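Local coordinates for protein organophosphorus hydrolase (Pseudomonas oleovorans, PDB 4O98) that hydrolyses organophosphorus triesters, as a double mutant of a zinc-binding lactonase of the metallo-beta-lactamase superfamily, at residues A160-P165 with N203-Y208. Numbering follows the deposited sequence.
Sequences ATVEVP and NKLKPY
Val162 and Val164 of strand 161-165 carry the ladder to strand 205-208, each giving its N-H to one residue and its carbonyl to another, the parallel pattern. Val162 N donates to Lys204 O at 2.8 Å, almost straight at 178°, and Val162 O accepts Lys206 N. Next, Val164 N donates to Lys206 O at 3.1 Å, and Val164 O takes Tyr208 N; that oxygen also receives a CA-H...O contact from Pro207, whose CA stands 3.2 Å from Val164 O.

On the sheet face of Glu163 and Lys206, these two side chains run side by side and point the same way. Lys206 is extended throughout, while Glu163 bends at chi2 (-86°), which brings the carboxylate alongside the lysine chain. Lys206 NZ reaches Glu163 OE1 at 2.9 Å on its syn lone pair, closing a salt bridge, and Glu163 OE2 lies against Lys206 CG and CD. The Tyr208 ring takes Pro165 CA over one face (3.9 Å from the centroid, a CH-pi contact), with Glu163 C at its edge; its hydroxyl, beside Pro165 CG, is hydrogen-bonded to Tyr233 OH. On the sheet face that carries Val162, Val164 and Leu205, Leu205 CD1 meets Val162 CG1 and, at 3.9 Å, Val164 CG1.

The backbones of Thr161 and Glu163 turn to strand 134-136 and its flanking residues: Thr161 bonds Asp133 and Val135, Glu163 bonds Val135 and Leu137. Strand 161-165 is therefore hydrogen-bonded on both sides, whereas 205-208 is outermost in its sheet within this chain. The mostly helical link makes a beta-alpha-beta crossover at one edge of the alpha-beta/beta-alpha sandwich; its last helix, 186-201, packs Tyr199 on Val162 and Val196 and Ala200 on Leu205, while strand 231-237 of the sandwich's other sheet meets Pro165 and Tyr208.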
ATOM      1  N   ALA B 160     -12.945 -26.985  -6.263  1.00 39.32           N
ATOM      2  CA  ALA B 160     -11.567 -26.792  -6.718  1.00 40.64           C
ATOM      3  C   ALA B 160     -10.721 -28.066  -6.728  1.00 41.51           C
ATOM      4  O   ALA B 160     -10.894 -28.952  -5.893  1.00 39.23           O
ATOM      5  CB  ALA B 160     -10.888 -25.716  -5.889  1.00 40.05           C
ATOM      6  N   THR B 161      -9.808 -28.151  -7.691  1.00 41.29           N
ATOM      7  CA  THR B 161      -8.756 -29.152  -7.655  1.00 40.97           C
ATOM      8  C   THR B 161      -7.548 -28.517  -6.962  1.00 42.23           C
ATOM      9  O   THR B 161      -7.201 -27.368  -7.254  1.00 42.88           O
ATOM     10  CB  THR B 161      -8.366 -29.606  -9.074  1.00 39.63           C
ATOM     11  OG1 THR B 161      -9.435 -30.374  -9.641  1.00 42.35           O
ATOM     12  CG2 THR B 161      -7.101 -30.459  -9.050  1.00 44.27           C
ATOM     13  N   VAL B 162      -6.919 -29.247  -6.042  1.00 41.69           N
ATOM     14  CA  VAL B 162      -5.739 -28.745  -5.343  1.00 36.98           C
ATOM     15  C   VAL B 162      -4.464 -29.308  -5.944  1.00 44.14           C
ATOM     16  O   VAL B 162      -4.250 -30.522  -5.948  1.00 49.23           O
ATOM     17  CB  VAL B 162      -5.781 -29.055  -3.847  1.00 38.47           C
ATOM     18  CG1 VAL B 162      -4.483 -28.593  -3.161  1.00 39.98           C
ATOM     19  CG2 VAL B 162      -6.977 -28.383  -3.214  1.00 38.82           C
ATOM     20  N   GLU B 163      -3.624 -28.421  -6.466  1.00 43.31           N
ATOM     21  CA  GLU B 163      -2.345 -28.821  -7.049  1.00 47.61           C
ATOM     22  C   GLU B 163      -1.213 -28.620  -6.033  1.00 49.21           C
ATOM     23  O   GLU B 163      -0.946 -27.489  -5.597  1.00 42.34           O
ATOM     24  CB  GLU B 163      -2.064 -28.001  -8.307  1.00 44.18           C
ATOM     25  CG  GLU B 163      -3.178 -28.050  -9.349  1.00 48.45           C
ATOM     26  CD  GLU B 163      -3.047 -29.251 -10.270  1.00 59.50           C
ATOM     27  OE1 GLU B 163      -3.742 -29.289 -11.312  1.00 58.19           O
ATOM     28  OE2 GLU B 163      -2.239 -30.154  -9.946  1.00 61.07           O
ATOM     29  N   VAL B 164      -0.561 -29.716  -5.651  1.00 44.90           N
ATOM     30  CA  VAL B 164       0.534 -29.654  -4.689  1.00 43.60           C
ATOM     31  C   VAL B 164       1.774 -30.267  -5.331  1.00 42.76           C
ATOM     32  O   VAL B 164       1.684 -31.305  -5.984  1.00 46.77           O
ATOM     33  CB  VAL B 164       0.159 -30.366  -3.362  1.00 39.24           C
ATOM     34  CG1 VAL B 164      -0.142 -31.819  -3.605  1.00 47.30           C
ATOM     35  CG2 VAL B 164       1.267 -30.234  -2.332  1.00 42.44           C
ATOM     36  N   PRO B 165       2.932 -29.603  -5.191  1.00 41.70           N
ATOM     37  CA  PRO B 165       4.157 -30.163  -5.781  1.00 45.02           C
ATOM     38  C   PRO B 165       4.454 -31.541  -5.188  1.00 45.80           C
ATOM     39  O   PRO B 165       4.270 -31.729  -3.979  1.00 42.27           O
ATOM     40  CB  PRO B 165       5.245 -29.163  -5.360  1.00 39.17           C
ATOM     41  CG  PRO B 165       4.507 -27.881  -5.063  1.00 41.16           C
ATOM     42  CD  PRO B 165       3.167 -28.306  -4.525  1.00 41.84           C
ATOM     43  N   ASN B 203     -11.232 -37.007  -4.577  1.00 50.94           N
ATOM     44  CA  ASN B 203     -10.278 -37.172  -5.678  1.00 54.20           C
ATOM     45  C   ASN B 203      -9.898 -35.851  -6.356  1.00 53.16           C
ATOM     46  O   ASN B 203      -9.608 -35.801  -7.560  1.00 50.23           O
ATOM     47  CB  ASN B 203     -10.792 -38.190  -6.703  1.00 53.82           C
ATOM     48  CG  ASN B 203      -9.703 -39.126  -7.179  1.00 61.98           C
ATOM     49  OD1 ASN B 203      -9.106 -38.922  -8.240  1.00 61.05           O
ATOM     50  ND2 ASN B 203      -9.422 -40.155  -6.384  1.00 62.35           N
ATOM     51  N   LYS B 204      -9.901 -34.787  -5.557  1.00 48.82           N
ATOM     52  CA  LYS B 204      -9.564 -33.453  -6.034  1.00 49.00           C
ATOM     53  C   LYS B 204      -8.186 -33.017  -5.525  1.00 50.47           C
ATOM     54  O   LYS B 204      -7.886 -31.818  -5.489  1.00 45.80           O
ATOM     55  CB  LYS B 204     -10.626 -32.440  -5.592  1.00 47.63           C
ATOM     56  CG  LYS B 204     -11.995 -32.596  -6.269  1.00 50.38           C
ATOM     57  CD  LYS B 204     -11.874 -32.604  -7.789  1.00 46.78           C
ATOM     58  CE  LYS B 204     -13.145 -32.081  -8.463  1.00 54.95           C
ATOM     59  NZ  LYS B 204     -13.282 -30.591  -8.377  1.00 52.67           N
ATOM     60  N   LEU B 205      -7.357 -33.984  -5.120  1.00 49.39           N
ATOM     61  CA  LEU B 205      -5.981 -33.693  -4.711  1.00 45.40           C
ATOM     62  C   LEU B 205      -4.969 -34.224  -5.721  1.00 49.42           C
ATOM     63  O   LEU B 205      -4.865 -35.432  -5.936  1.00 51.11           O
ATOM     64  CB  LEU B 205      -5.676 -34.252  -3.328  1.00 45.01           C
ATOM     65  CG  LEU B 205      -4.200 -34.083  -2.946  1.00 49.58           C
ATOM     66  CD1 LEU B 205      -3.859 -32.609  -2.795  1.00 44.25           C
ATOM     67  CD2 LEU B 205      -3.857 -34.858  -1.684  1.00 45.54           C
ATOM     68  N   LYS B 206      -4.217 -33.315  -6.331  1.00 46.77           N
ATOM     69  CA  LYS B 206      -3.368 -33.668  -7.458  1.00 49.31           C
ATOM     70  C   LYS B 206      -1.892 -33.328  -7.229  1.00 53.40           C
ATOM     71  O   LYS B 206      -1.486 -32.168  -7.355  1.00 54.01           O
ATOM     72  CB  LYS B 206      -3.897 -32.981  -8.721  1.00 52.55           C
ATOM     73  CG  LYS B 206      -3.073 -33.192  -9.988  1.00 56.58           C
ATOM     74  CD  LYS B 206      -3.807 -32.592 -11.207  1.00 60.76           C
ATOM     75  CE  LYS B 206      -2.849 -32.264 -12.361  1.00 64.45           C
ATOM     76  NZ  LYS B 206      -3.439 -31.296 -13.351  1.00 66.70           N
ATOM     77  N   PRO B 207      -1.083 -34.339  -6.877  1.00 53.57           N
ATOM     78  CA  PRO B 207       0.364 -34.104  -6.847  1.00 52.16           C
ATOM     79  C   PRO B 207       0.907 -34.070  -8.268  1.00 53.97           C
ATOM     80  O   PRO B 207       0.614 -34.974  -9.046  1.00 64.27           O
ATOM     81  CB  PRO B 207       0.905 -35.317  -6.078  1.00 50.48           C
ATOM     82  CG  PRO B 207      -0.290 -35.859  -5.324  1.00 51.68           C
ATOM     83  CD  PRO B 207      -1.448 -35.616  -6.244  1.00 47.80           C
ATOM     84  N   TYR B 208       1.659 -33.026  -8.600  1.00 55.11           N
ATOM     85  CA  TYR B 208       2.217 -32.850  -9.937  1.00 54.18           C
ATOM     86  C   TYR B 208       3.740 -32.854  -9.857  1.00 56.18           C
ATOM     87  O   TYR B 208       4.309 -32.436  -8.846  1.00 49.74           O
ATOM     88  CB  TYR B 208       1.730 -31.535 -10.559  1.00 52.75           C
ATOM     89  CG  TYR B 208       2.225 -30.282  -9.849  1.00 55.27           C
ATOM     90  CD1 TYR B 208       3.471 -29.729 -10.156  1.00 54.58           C
ATOM     91  CD2 TYR B 208       1.445 -29.647  -8.882  1.00 50.14           C
ATOM     92  CE1 TYR B 208       3.936 -28.589  -9.514  1.00 50.18           C
ATOM     93  CE2 TYR B 208       1.899 -28.492  -8.238  1.00 49.65           C
ATOM     94  CZ  TYR B 208       3.148 -27.974  -8.564  1.00 49.88           C
ATOM     95  OH  TYR B 208       3.628 -26.847  -7.946  1.00 45.62           O
TER